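Local coordinates for protein D-galactonate dehydratase family member RspA (Pantoea ananatis, PDB 3T6C) that dehydrates D-gluconate to 2-dehydro-3-deoxy-D-gluconate with low in vitro activity using one magnesium ion per subunit, and probably plays no significant part in gluconate breakdown in the cell, at residues T37-I42 with A416-E421; R90-W95 with G327-K332; G214-P219 with M429-D434; K224-L229 with K261-Y266. All blocks are in the same frame, centred on the assembly; numbering follows the deposited sequence.

Contact 1: T37-I42 with A416-E421; sequences TAPGGI and AKFPCE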
loop_
_atom_site.group_PDB
_atom_site.type_symbol
_atom_site.label_atom_id
_atom_site.label_comp_id
_atom_site.label_asym_id
_atom_site.label_seq_id
_atom_site.Cartn_x
_atom_site.Cartn_y
_atom_site.Cartn_z
ATOM N N THR A 37 25.089 -43.244 -6.281
ATOM C CA THR A 37 24.589 -44.419 -7.016
ATOM C C THR A 37 23.520 -44.030 -8.045
ATOM O O THR A 37 22.852 -43.032 -7.864
ATOM C CB THR A 37 24.044 -45.512 -6.010
ATOM O OG1 THR A 37 23.688 -46.699 -6.717
ATOM C CG2 THR A 37 22.806 -45.051 -5.221
ATOM N N ALA A 38 23.374 -44.819 -9.115
ATOM C CA ALA A 38 22.434 -44.463 -10.166
ATOM C C ALA A 38 21.577 -45.637 -10.688
ATOM O O ALA A 38 21.588 -45.891 -11.878
ATOM C CB ALA A 38 23.211 -43.812 -11.343
ATOM N N PRO A 39 20.810 -46.298 -9.813
ATOM C CA PRO A 39 20.148 -47.552 -10.250
ATOM C C PRO A 39 19.023 -47.300 -11.233
ATOM O O PRO A 39 18.685 -48.196 -12.007
ATOM C CB PRO A 39 19.613 -48.166 -8.935
ATOM C CG PRO A 39 20.454 -47.456 -7.792
ATOM C CD PRO A 39 20.669 -46.043 -8.360
ATOM N N GLY A 40 18.434 -46.110 -11.181
ATOM C CA GLY A 40 17.388 -45.722 -12.122
ATOM C C GLY A 40 17.876 -44.968 -13.359
ATOM O O GLY A 40 17.075 -44.498 -14.164
ATOM N N GLY A 41 19.183 -44.905 -13.553
ATOM C CA GLY A 41 19.772 -44.235 -14.699
ATOM C C GLY A 41 19.975 -42.746 -14.462
ATOM O O GLY A 41 20.300 -42.012 -15.408
ATOM N N ILE A 42 19.817 -42.320 -13.204
ATOM C CA ILE A 42 19.928 -40.918 -12.812
ATOM C C ILE A 42 20.791 -40.851 -11.570
ATOM O O ILE A 42 20.574 -41.611 -10.607
ATOM C CB ILE A 42 18.544 -40.291 -12.531
ATOM C CG1 ILE A 42 17.732 -40.264 -13.824
ATOM C CG2 ILE A 42 18.683 -38.823 -12.023
ATOM C CD1 ILE A 42 16.310 -39.947 -13.596
ATOM N N ALA A 416 26.771 -50.062 -5.243
ATOM C CA ALA A 416 28.080 -49.950 -5.898
ATOM C C ALA A 416 28.111 -50.478 -7.323
ATOM O O ALA A 416 29.039 -50.162 -8.089
ATOM C CB ALA A 416 29.153 -50.640 -5.041
ATOM N N LYS A 417 27.142 -51.314 -7.679
ATOM C CA LYS A 417 27.054 -51.846 -9.032
ATOM C C LYS A 417 26.477 -50.833 -10.010
ATOM O O LYS A 417 26.460 -51.086 -11.215
ATOM C CB LYS A 417 26.203 -53.104 -9.051
ATOM C CG LYS A 417 26.863 -54.263 -8.293
ATOM C CD LYS A 417 28.085 -54.809 -9.068
ATOM C CE LYS A 417 27.618 -55.771 -10.186
ATOM N NZ LYS A 417 28.727 -56.416 -10.957
ATOM N N PHE A 418 26.018 -49.687 -9.490
ATOM C CA PHE A 418 25.463 -48.622 -10.356
ATOM C C PHE A 418 26.202 -47.324 -10.139
ATOM O O PHE A 418 25.649 -46.362 -9.554
ATOM C CB PHE A 418 23.986 -48.412 -10.088
ATOM C CG PHE A 418 23.149 -49.641 -10.361
ATOM C CD1 PHE A 418 22.646 -49.863 -11.641
ATOM C CD2 PHE A 418 22.849 -50.555 -9.351
ATOM C CE1 PHE A 418 21.877 -51.022 -11.922
ATOM C CE2 PHE A 418 22.074 -51.692 -9.621
ATOM C CZ PHE A 418 21.612 -51.916 -10.911
ATOM N N PRO A 419 27.453 -47.265 -10.609
ATOM C CA PRO A 419 28.214 -46.040 -10.421
ATOM C C PRO A 419 27.609 -44.891 -11.228
ATOM O O PRO A 419 26.951 -45.074 -12.265
ATOM C CB PRO A 419 29.612 -46.394 -10.941
ATOM C CG PRO A 419 29.405 -47.561 -11.834
ATOM C CD PRO A 419 28.201 -48.301 -11.362
ATOM N N CYS A 420 27.811 -43.695 -10.720
ATOM C CA CYS A 420 27.234 -42.508 -11.357
ATOM C C CYS A 420 27.908 -42.117 -12.653
ATOM O O CYS A 420 29.120 -42.329 -12.819
ATOM C CB CYS A 420 27.291 -41.326 -10.388
ATOM S SG CYS A 420 26.085 -41.526 -9.061
ATOM N N GLU A 421 27.126 -41.498 -13.550
ATOM C CA GLU A 421 27.636 -41.010 -14.831
ATOM C C GLU A 421 28.433 -39.692 -14.655
ATOM O O GLU A 421 29.508 -39.516 -15.252
ATOM C CB GLU A 421 26.466 -40.865 -15.823
ATOM C CG GLU A 421 26.727 -40.087 -17.117
ATOM C CD GLU A 421 27.782 -40.734 -18.020
ATOM O OE1 GLU A 421 28.103 -41.940 -17.831
ATOM O OE2 GLU A 421 28.297 -40.018 -18.920
#
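Pro-39 lies over one face of the Phe-418 ring, its CA 3.9 Å from the ring centroid and 25° off the normal, a CH-pi contact displaced toward the rim on the CG side. Pro-39 CB follows alongside, 4.0 Å from Phe-418 CD2. Proline suits this place, since its rigid ring offers a compact apolar surface to the aromatic plane. With CG anti to its own carbonyl carbon (chi1 -61°), Phe-418 brings its ring face against the proline and leaves its carbonyl oxygen facing Thr-37 and Ala-38. There Ala-38 N donates to Phe-418 O at 2.8 Å, a short but bent bond, and Thr-37 CA adds a CA-H...O contact to the same oxygen at 3.4 Å. Thr-37 OG1 passes obliquely by Phe-418 CB at 3.8 Å, while its hydrogen bond goes to Ala-415 O. On the other flank, Cys-420 SG lies 4.3 Å from Ala-38 CB and 3.4 Å from Thr-37 N, two small groups that let the backbones come close. Leu-383 and Val-386 of helix 381-386 pack on Pro-39, and Val-386 also meets Phe-418. Ala-38 to Gly-41 form a type I beta turn in the hairpin connection between strands 29-37 and 44-51. Laying the late chain against this hairpin is in keeping with the capping domain of the enolase superfamily, which is built from N-terminal and C-terminal portions.

Contact 2: R90-W95 with G327-K332; sequences RIEDIW and GITPAK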
loop_
_atom_site.group_PDB
_atom_site.type_symbol
_atom_site.label_atom_id
_atom_site.label_comp_id
_atom_site.label_asym_id
_atom_site.label_seq_id
_atom_site.Cartn_x
_atom_site.Cartn_y
_atom_site.Cartn_z
ATOM N N ARG A 90 19.244 -34.173 18.776
ATOM C CA ARG A 90 18.922 -32.771 18.726
ATOM C C ARG A 90 18.937 -32.430 17.237
ATOM O O ARG A 90 19.784 -31.653 16.718
ATOM C CB ARG A 90 20.088 -32.044 19.415
ATOM C CG ARG A 90 20.133 -32.391 20.933
ATOM C CD ARG A 90 21.032 -31.417 21.731
ATOM N NE ARG A 90 21.021 -31.858 23.157
ATOM C CZ ARG A 90 21.091 -31.031 24.212
ATOM N NH1 ARG A 90 21.218 -29.717 24.033
ATOM N NH2 ARG A 90 21.088 -31.543 25.446
ATOM N N ILE A 91 17.783 -32.657 16.642
ATOM C CA ILE A 91 17.644 -32.521 15.161
ATOM C C ILE A 91 17.637 -31.034 14.841
ATOM O O ILE A 91 18.358 -30.592 13.960
ATOM C CB ILE A 91 16.370 -33.203 14.610
ATOM C CG1 ILE A 91 16.405 -34.717 14.918
ATOM C CG2 ILE A 91 16.250 -32.902 13.097
ATOM C CD1 ILE A 91 15.206 -35.502 14.321
ATOM N N GLU A 92 16.832 -30.252 15.563
ATOM C CA GLU A 92 16.743 -28.832 15.249
ATOM C C GLU A 92 18.047 -28.096 15.542
ATOM O O GLU A 92 18.440 -27.228 14.773
ATOM C CB GLU A 92 15.632 -28.222 16.105
ATOM C CG GLU A 92 15.347 -26.771 15.756
ATOM C CD GLU A 92 14.577 -26.594 14.462
ATOM O OE1 GLU A 92 13.597 -27.328 14.220
ATOM O OE2 GLU A 92 14.944 -25.674 13.716
ATOM N N ASP A 93 18.711 -28.441 16.652
ATOM C CA ASP A 93 19.947 -27.745 17.029
ATOM C C ASP A 93 21.000 -28.096 15.981
ATOM O O ASP A 93 21.783 -27.223 15.594
ATOM C CB ASP A 93 20.423 -28.209 18.417
ATOM C CG ASP A 93 21.674 -27.478 18.860
ATOM O OD1 ASP A 93 21.579 -26.287 19.214
ATOM O OD2 ASP A 93 22.768 -28.096 18.906
ATOM N N ILE A 94 21.041 -29.352 15.514
ATOM C CA ILE A 94 21.967 -29.713 14.454
ATOM C C ILE A 94 21.615 -29.004 13.131
ATOM O O ILE A 94 22.503 -28.501 12.444
ATOM C CB ILE A 94 22.031 -31.245 14.275
ATOM C CG1 ILE A 94 22.718 -31.879 15.508
ATOM C CG2 ILE A 94 22.746 -31.622 12.933
ATOM C CD1 ILE A 94 22.594 -33.410 15.479
ATOM N N TRP A 95 20.325 -28.945 12.769
ATOM C CA TRP A 95 19.962 -28.266 11.535
ATOM C C TRP A 95 20.391 -26.792 11.605
ATOM O O TRP A 95 21.011 -26.284 10.679
ATOM C CB TRP A 95 18.424 -28.340 11.308
ATOM C CG TRP A 95 18.074 -27.985 9.863
ATOM C CD1 TRP A 95 17.991 -28.857 8.784
ATOM C CD2 TRP A 95 17.855 -26.675 9.347
ATOM N NE1 TRP A 95 17.706 -28.140 7.633
ATOM C CE2 TRP A 95 17.607 -26.800 7.964
ATOM C CE3 TRP A 95 17.855 -25.396 9.939
ATOM C CZ2 TRP A 95 17.347 -25.696 7.157
ATOM C CZ3 TRP A 95 17.583 -24.295 9.141
ATOM C CH2 TRP A 95 17.340 -24.458 7.762
ATOM N N GLY A 327 15.889 -30.381 3.695
ATOM C CA GLY A 327 15.405 -31.576 4.386
ATOM C C GLY A 327 14.027 -31.522 5.021
ATOM O O GLY A 327 13.205 -30.665 4.711
ATOM N N ILE A 328 13.730 -32.541 5.852
ATOM C CA ILE A 328 12.399 -32.661 6.462
ATOM C C ILE A 328 12.111 -31.530 7.444
ATOM O O ILE A 328 11.000 -31.006 7.488
ATOM C CB ILE A 328 12.281 -34.002 7.182
ATOM C CG1 ILE A 328 12.144 -35.084 6.111
ATOM C CG2 ILE A 328 11.050 -34.011 8.135
ATOM C CD1 ILE A 328 12.295 -36.525 6.613
ATOM N N THR A 329 13.115 -31.128 8.231
ATOM C CA THR A 329 12.916 -30.037 9.216
ATOM C C THR A 329 12.357 -28.762 8.552
ATOM O O THR A 329 11.278 -28.278 8.923
ATOM C CB THR A 329 14.210 -29.772 9.990
ATOM O OG1 THR A 329 14.468 -30.910 10.846
ATOM C CG2 THR A 329 14.092 -28.510 10.906
ATOM N N PRO A 330 13.048 -28.243 7.542
ATOM C CA PRO A 330 12.487 -27.044 6.893
ATOM C C PRO A 330 11.261 -27.343 6.036
ATOM O O PRO A 330 10.397 -26.467 5.925
ATOM C CB PRO A 330 13.647 -26.530 6.057
ATOM C CG PRO A 330 14.535 -27.769 5.804
ATOM C CD PRO A 330 14.435 -28.522 7.110
ATOM N N ALA A 331 11.161 -28.530 5.451
ATOM C CA ALA A 331 9.972 -28.817 4.659
ATOM C C ALA A 331 8.724 -28.780 5.527
ATOM O O ALA A 331 7.656 -28.324 5.082
ATOM C CB ALA A 331 10.090 -30.188 3.989
ATOM N N LYS A 332 8.802 -29.335 6.735
ATOM C CA LYS A 332 7.636 -29.320 7.610
ATOM C C LYS A 332 7.252 -27.893 7.928
ATOM O O LYS A 332 6.040 -27.548 7.978
ATOM C CB LYS A 332 7.934 -30.134 8.902
ATOM C CG LYS A 332 6.792 -30.197 9.885
ATOM C CD LYS A 332 5.598 -30.926 9.315
ATOM C CE LYS A 332 4.606 -31.262 10.420
ATOM N NZ LYS A 332 3.375 -31.861 9.893
HETATM O O HOH W 1 13.634 -30.256 13.651
#
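Glu-92 and Thr-329 are joined by a water that donates to both, 3.0 Å from Glu-92 OE1 and 3.0 Å from Thr-329 OG1. The threonine hydroxyl is gripped further by Asp-118 and Trp-122, so this buried polar atom is well satisfied. Glu-92, bent at chi2 (75°), sends its other oxygen, OE2, to Lys-333 in a salt bridge and to Gln-96.

The apolar contacts use the remaining branches. Thr-329 CG2 sits over one face of the Trp-95 indole, the two side chains sliding past each other in opposite directions, and comes 3.6 Å from Glu-92 OE1. Threonine thus serves both neighbours, hydroxyl to the water and methyl to the ring. Pro-330 crosses the indole obliquely, its CD 3.3 Å from Trp-95 NE1 and 3.7 Å from Trp-95 CE2. That N-H is bonded to Gly-326 O, which helps fix the ring's rotation. Ile-91 CG2 comes obliquely to within 3.5 Å of Thr-329 OG1.

The two helix starts are nearly perpendicular, at 99°, with axes 11.0 Å apart. Helix 91-100 of the N-terminal domain here meets helix 328-340 of the barrel domain, helix 108-129 packs on Ile-91 and Trp-95, and helix 355-367 lies against Ile-328, Ala-331 and Lys-332.

Contact 3: G214-P219 with M429-D434; sequences GIYFDP and MARTPD. With EDO (1,2-ethanediol), chain G.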
loop_
_atom_site.group_PDB
_atom_site.type_symbol
_atom_site.label_atom_id
_atom_site.label_comp_id
_atom_site.label_asym_id
_atom_site.label_seq_id
_atom_site.Cartn_x
_atom_site.Cartn_y
_atom_site.Cartn_z
ATOM N N GLY A 214 23.458 -25.431 -28.799
ATOM C CA GLY A 214 22.482 -25.446 -27.734
ATOM C C GLY A 214 21.264 -26.252 -28.111
ATOM O O GLY A 214 21.208 -26.750 -29.258
ATOM N N ILE A 215 20.300 -26.362 -27.187
ATOM C CA ILE A 215 19.060 -27.046 -27.504
ATOM C C ILE A 215 18.052 -25.924 -27.752
ATOM O O ILE A 215 17.627 -25.228 -26.824
ATOM C CB ILE A 215 18.560 -27.920 -26.312
ATOM C CG1 ILE A 215 19.693 -28.837 -25.805
ATOM C CG2 ILE A 215 17.322 -28.656 -26.725
ATOM C CD1 ILE A 215 20.339 -29.699 -26.881
ATOM N N TYR A 216 17.716 -25.715 -29.026
ATOM C CA TYR A 216 16.859 -24.604 -29.441
ATOM C C TYR A 216 15.387 -24.892 -29.230
ATOM O O TYR A 216 14.887 -26.042 -29.408
ATOM C CB TYR A 216 17.178 -24.233 -30.903
ATOM C CG TYR A 216 18.442 -23.431 -30.978
ATOM C CD1 TYR A 216 19.685 -24.022 -30.759
ATOM C CD2 TYR A 216 18.382 -22.070 -31.197
ATOM C CE1 TYR A 216 20.848 -23.245 -30.793
ATOM C CE2 TYR A 216 19.516 -21.282 -31.210
ATOM C CZ TYR A 216 20.738 -21.880 -31.017
ATOM O OH TYR A 216 21.860 -21.100 -31.021
ATOM N N PHE A 217 14.680 -23.840 -28.814
ATOM C CA PHE A 217 13.220 -23.933 -28.637
ATOM C C PHE A 217 12.635 -22.598 -28.972
ATOM O O PHE A 217 13.387 -21.626 -29.070
ATOM C CB PHE A 217 12.866 -24.359 -27.218
ATOM C CG PHE A 217 13.037 -23.250 -26.200
ATOM C CD1 PHE A 217 14.312 -22.825 -25.820
ATOM C CD2 PHE A 217 11.917 -22.656 -25.636
ATOM C CE1 PHE A 217 14.477 -21.778 -24.868
ATOM C CE2 PHE A 217 12.051 -21.638 -24.677
ATOM C CZ PHE A 217 13.328 -21.192 -24.280
ATOM N N ASP A 218 11.313 -22.531 -29.211
ATOM C CA ASP A 218 10.679 -21.284 -29.592
ATOM C C ASP A 218 9.618 -20.995 -28.532
ATOM O O ASP A 218 8.535 -21.612 -28.561
ATOM C CB ASP A 218 10.083 -21.397 -30.998
ATOM C CG ASP A 218 9.498 -20.068 -31.489
ATOM O OD1 ASP A 218 8.908 -19.327 -30.704
ATOM O OD2 ASP A 218 9.713 -19.678 -32.631
ATOM N N PRO A 219 9.884 -20.016 -27.661
ATOM C CA PRO A 219 8.908 -19.707 -26.613
ATOM C C PRO A 219 7.551 -19.269 -27.145
ATOM O O PRO A 219 6.580 -19.563 -26.456
ATOM C CB PRO A 219 9.534 -18.549 -25.827
ATOM C CG PRO A 219 10.852 -18.238 -26.442
ATOM C CD PRO A 219 11.094 -19.156 -27.622
ATOM N N MET A 429 21.515 -26.070 -21.626
ATOM C CA MET A 429 21.842 -24.975 -22.550
ATOM C C MET A 429 20.614 -24.894 -23.471
ATOM O O MET A 429 20.582 -25.464 -24.584
ATOM C CB MET A 429 23.082 -25.409 -23.366
ATOM C CG MET A 429 23.555 -24.387 -24.396
ATOM S SD MET A 429 24.260 -22.917 -23.584
ATOM C CE MET A 429 25.787 -23.591 -22.917
ATOM N N ALA A 430 19.684 -24.032 -23.087
ATOM C CA ALA A 430 18.442 -23.859 -23.850
ATOM C C ALA A 430 18.511 -22.507 -24.501
ATOM O O ALA A 430 18.743 -21.511 -23.816
ATOM C CB ALA A 430 17.230 -23.934 -22.886
ATOM N N ARG A 431 18.392 -22.461 -25.831
ATOM C CA ARG A 431 18.516 -21.181 -26.516
ATOM C C ARG A 431 17.272 -20.898 -27.338
ATOM O O ARG A 431 16.671 -21.815 -27.907
ATOM C CB ARG A 431 19.780 -21.176 -27.400
ATOM C CG ARG A 431 21.077 -21.210 -26.588
ATOM C CD ARG A 431 22.267 -21.137 -27.518
ATOM N NE ARG A 431 23.538 -21.229 -26.813
ATOM C CZ ARG A 431 24.226 -20.205 -26.303
ATOM N NH1 ARG A 431 23.744 -18.954 -26.304
ATOM N NH2 ARG A 431 25.408 -20.449 -25.727
ATOM N N THR A 432 16.854 -19.635 -27.347
ATOM C CA THR A 432 15.737 -19.201 -28.220
ATOM C C THR A 432 16.255 -19.107 -29.660
ATOM O O THR A 432 17.434 -19.268 -29.926
ATOM C CB THR A 432 15.124 -17.858 -27.732
ATOM O OG1 THR A 432 16.120 -16.835 -27.883
ATOM C CG2 THR A 432 14.719 -17.965 -26.253
ATOM N N PRO A 433 15.355 -18.878 -30.628
ATOM C CA PRO A 433 15.772 -18.946 -32.035
ATOM C C PRO A 433 16.916 -18.018 -32.387
ATOM O O PRO A 433 17.697 -18.361 -33.253
ATOM C CB PRO A 433 14.481 -18.565 -32.773
ATOM C CG PRO A 433 13.438 -19.266 -31.914
ATOM C CD PRO A 433 13.881 -18.860 -30.513
ATOM N N ASP A 434 17.007 -16.860 -31.739
ATOM C CA ASP A 434 18.114 -15.981 -32.065
ATOM C C ASP A 434 19.440 -16.340 -31.394
ATOM O O ASP A 434 20.451 -15.675 -31.640
ATOM C CB ASP A 434 17.767 -14.502 -31.807
ATOM C CG ASP A 434 17.831 -14.115 -30.318
ATOM O OD1 ASP A 434 17.737 -15.011 -29.454
ATOM O OD2 ASP A 434 17.892 -12.891 -30.047
HETATM C C1 EDO G . 11.051 -26.985 -30.408
HETATM O O1 EDO G . 10.856 -27.960 -31.438
HETATM C C2 EDO G . 10.075 -25.825 -30.645
HETATM O O2 EDO G . 9.853 -25.109 -29.407
#
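Ile-215 and Tyr-216 pair in parallel with Ala-430 and Arg-431, through the bonds Ile-215 N to Met-429 O (2.8 Å), Arg-431 N to Ile-215 O (3.0 Å) and Phe-217 N to Arg-431 O (3.0 Å). This parallel pair forms two of the three strands of a small mixed sheet, with 430-431 in the middle and 437-438 antiparallel on its other edge. The donor of the second bond stands well above the carbonyl plane.

On one face, Arg-431 CB lies over the Tyr-216 ring, 3.9 Å from the centroid and 15° off the normal, and the extended arginine runs on past the phenol. Ring and guanidinium planes are 28° apart. A long aliphatic stem suits arginine to this role, because its charged end still reaches Gly-435, Pro-213 and Asp-93 of a neighbouring subunit. Gly-214, with no side chain, leaves room for both Arg-431 CD and Met-429 CG, the latter 3.7 Å from its CA. On the other face, Ala-430 CB is small enough to meet Phe-217 CE1. Phe-217 CG stands between its backbone N and carbonyl carbon (chi1 75°), bringing the ring toward Thr-432 CG2; Trp-438 meets that ring edge-to-face. Pro-219 CD and Pro-433 CD meet end-on at 4.0 Å. Asp-218 caps the helix that follows with its carboxylate, while its backbone N donates to a bound ethanediol, 3.0 Å to O2.

Contact 4: K224-L229 with K261-Y266; sequences KSIPRL and KALEPY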
loop_
_atom_site.group_PDB
_atom_site.type_symbol
_atom_site.label_atom_id
_atom_site.label_comp_id
_atom_site.label_asym_id
_atom_site.label_seq_id
_atom_site.Cartn_x
_atom_site.Cartn_y
_atom_site.Cartn_z
ATOM N N LYS A 224 1.749 -20.548 -27.683
ATOM C CA LYS A 224 0.502 -20.626 -28.482
ATOM C C LYS A 224 -0.004 -22.066 -28.588
ATOM O O LYS A 224 -1.216 -22.290 -28.698
ATOM C CB LYS A 224 0.712 -19.976 -29.860
ATOM C CG LYS A 224 1.018 -18.485 -29.792
ATOM C CD LYS A 224 1.349 -17.940 -31.190
ATOM C CE LYS A 224 1.558 -16.428 -31.205
ATOM N NZ LYS A 224 2.962 -16.050 -30.924
ATOM N N SER A 225 0.875 -23.049 -28.524
ATOM C CA SER A 225 0.461 -24.423 -28.718
ATOM C C SER A 225 -0.366 -24.913 -27.543
ATOM O O SER A 225 -1.164 -25.865 -27.685
ATOM C CB SER A 225 1.680 -25.343 -28.930
ATOM O OG SER A 225 2.342 -25.702 -27.705
ATOM N N ILE A 226 -0.150 -24.302 -26.381
ATOM C CA ILE A 226 -0.650 -24.915 -25.148
ATOM C C ILE A 226 -2.200 -24.860 -24.963
ATOM O O ILE A 226 -2.823 -25.880 -24.643
ATOM C CB ILE A 226 0.158 -24.426 -23.915
ATOM C CG1 ILE A 226 1.594 -24.972 -23.933
ATOM C CG2 ILE A 226 -0.462 -24.950 -22.577
ATOM C CD1 ILE A 226 1.745 -26.516 -24.220
ATOM N N PRO A 227 -2.824 -23.682 -25.129
ATOM C CA PRO A 227 -4.289 -23.699 -24.995
ATOM C C PRO A 227 -4.936 -24.638 -26.035
ATOM O O PRO A 227 -5.948 -25.262 -25.703
ATOM C CB PRO A 227 -4.683 -22.223 -25.230
ATOM C CG PRO A 227 -3.445 -21.466 -24.712
ATOM C CD PRO A 227 -2.281 -22.317 -25.220
ATOM N N ARG A 228 -4.406 -24.749 -27.251
ATOM C CA ARG A 228 -4.938 -25.688 -28.234
ATOM C C ARG A 228 -4.826 -27.134 -27.743
ATOM O O ARG A 228 -5.786 -27.939 -27.907
ATOM C CB ARG A 228 -4.204 -25.526 -29.586
ATOM C CG ARG A 228 -4.307 -24.112 -30.186
ATOM C CD ARG A 228 -3.676 -23.932 -31.612
ATOM N NE ARG A 228 -2.607 -24.892 -31.891
ATOM C CZ ARG A 228 -1.337 -24.580 -32.170
ATOM N NH1 ARG A 228 -0.940 -23.306 -32.238
ATOM N NH2 ARG A 228 -0.455 -25.558 -32.383
ATOM N N LEU A 229 -3.680 -27.477 -27.151
ATOM C CA LEU A 229 -3.506 -28.826 -26.589
ATOM C C LEU A 229 -4.593 -29.129 -25.570
ATOM O O LEU A 229 -5.223 -30.192 -25.604
ATOM C CB LEU A 229 -2.101 -28.981 -25.957
ATOM C CG LEU A 229 -1.878 -30.297 -25.200
ATOM C CD1 LEU A 229 -1.887 -31.569 -26.109
ATOM C CD2 LEU A 229 -0.573 -30.148 -24.456
ATOM N N LYS A 261 -4.384 -17.115 -18.256
ATOM C CA LYS A 261 -5.760 -16.706 -18.571
ATOM C C LYS A 261 -6.381 -17.570 -19.655
ATOM O O LYS A 261 -7.582 -17.928 -19.596
ATOM C CB LYS A 261 -5.745 -15.228 -18.998
ATOM C CG LYS A 261 -5.356 -14.325 -17.826
ATOM C CD LYS A 261 -5.017 -12.903 -18.267
ATOM C CE LYS A 261 -6.234 -12.134 -18.731
ATOM N NZ LYS A 261 -5.876 -10.730 -19.203
ATOM N N ALA A 262 -5.598 -17.856 -20.701
ATOM C CA ALA A 262 -6.080 -18.670 -21.832
ATOM C C ALA A 262 -6.407 -20.074 -21.459
ATOM O O ALA A 262 -7.205 -20.725 -22.142
ATOM C CB ALA A 262 -5.039 -18.663 -22.963
ATOM N N LEU A 263 -5.816 -20.540 -20.368
ATOM C CA LEU A 263 -6.102 -21.915 -19.897
ATOM C C LEU A 263 -7.319 -22.019 -18.982
ATOM O O LEU A 263 -7.730 -23.119 -18.653
ATOM C CB LEU A 263 -4.852 -22.429 -19.164
ATOM C CG LEU A 263 -3.697 -22.771 -20.123
ATOM C CD1 LEU A 263 -2.422 -23.075 -19.351
ATOM C CD2 LEU A 263 -4.052 -23.998 -20.992
ATOM N N GLU A 264 -7.847 -20.900 -18.533
ATOM C CA GLU A 264 -8.972 -20.913 -17.582
ATOM C C GLU A 264 -10.155 -21.791 -18.042
ATOM O O GLU A 264 -10.668 -22.534 -17.230
ATOM C CB GLU A 264 -9.429 -19.456 -17.323
ATOM C CG GLU A 264 -8.500 -18.786 -16.348
ATOM C CD GLU A 264 -8.782 -17.327 -16.105
ATOM O OE1 GLU A 264 -9.907 -16.837 -16.423
ATOM O OE2 GLU A 264 -7.885 -16.648 -15.559
ATOM N N PRO A 265 -10.548 -21.762 -19.340
ATOM C CA PRO A 265 -11.712 -22.598 -19.712
ATOM C C PRO A 265 -11.437 -24.103 -19.549
ATOM O O PRO A 265 -12.403 -24.869 -19.609
ATOM C CB PRO A 265 -11.879 -22.337 -21.212
ATOM C CG PRO A 265 -11.142 -21.040 -21.485
ATOM C CD PRO A 265 -10.069 -20.914 -20.443
ATOM N N TYR A 266 -10.183 -24.516 -19.457
ATOM C CA TYR A 266 -9.850 -25.945 -19.400
ATOM C C TYR A 266 -9.632 -26.420 -17.965
ATOM O O TYR A 266 -9.490 -27.608 -17.738
ATOM C CB TYR A 266 -8.615 -26.240 -20.295
ATOM C CG TYR A 266 -8.840 -25.587 -21.642
ATOM C CD1 TYR A 266 -9.942 -25.955 -22.442
ATOM C CD2 TYR A 266 -8.025 -24.564 -22.063
ATOM C CE1 TYR A 266 -10.171 -25.307 -23.678
ATOM C CE2 TYR A 266 -8.254 -23.934 -23.292
ATOM C CZ TYR A 266 -9.335 -24.298 -24.063
ATOM O OH TYR A 266 -9.519 -23.646 -25.261
#
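Tyr-266 N donates to Leu-263 O at 2.9 Å, closing a short 3-10 turn that brings both side chains up against Pro-227 of the facing helix. The turn follows helix 253-262, whose Ala-262 also takes part. Pro-227 is the centre of the contact. Its CG meets Ala-262 CB at 3.7 Å, and so small a methyl lets the proline ring come close to the neighbouring backbone. Leu-263 CD2 touches two consecutive residues, 4.0 Å from Ile-226 CG2 and 4.0 Å from Pro-227 CA. The leucine and isoleucine branches cross at a slant, and the methyl CG2 is put there by standing anti to the isoleucine's backbone N. The Tyr-266 ring approaches the proline carbonyl obliquely, CE2 being 3.6 Å from Pro-227 O, while Pro-265 CB lies over the centre of one ring face. The phenol hydroxyl makes a weak hydrogen bond to Asp-231, a polar end suited to the partly exposed side of this packing. Lacking an N-H, Pro-227 cannot bond to the preceding turn, and helix 219-237 is kinked there. Phe-230 of the same helix also packs against Leu-263 and Tyr-266. Helix 219-237 leads into strand 242-246, and helix 253-262 follows that strand, so the contact is the side-by-side packing of successive outer helices in the (beta/alpha)7-beta barrel of the mandelate racemase family.

Overall arrangement
Contacts 2 and 3 are largely buried, whereas contacts 1 and 4 lie partly at the surface. Contacts 1 and 3 both bring the late chain back to earlier parts, 416-421 to the N-terminal domain and 429-434 to the barrel domain; contact 1 has one backbone bond, contact 3 a ladder of three. Contact 2 joins the two domains by a bridging water and an indole packed on threonine and proline, while contact 4, within the barrel domain, is almost wholly apolar. Contacts 3 and 4 are consecutive, strand 215-216 leading into helix 219-237, with nearest atoms about 5 Å apart. Contacts 2 and 4 lie on opposite sides of the chain's centre, about 41 Å between centres.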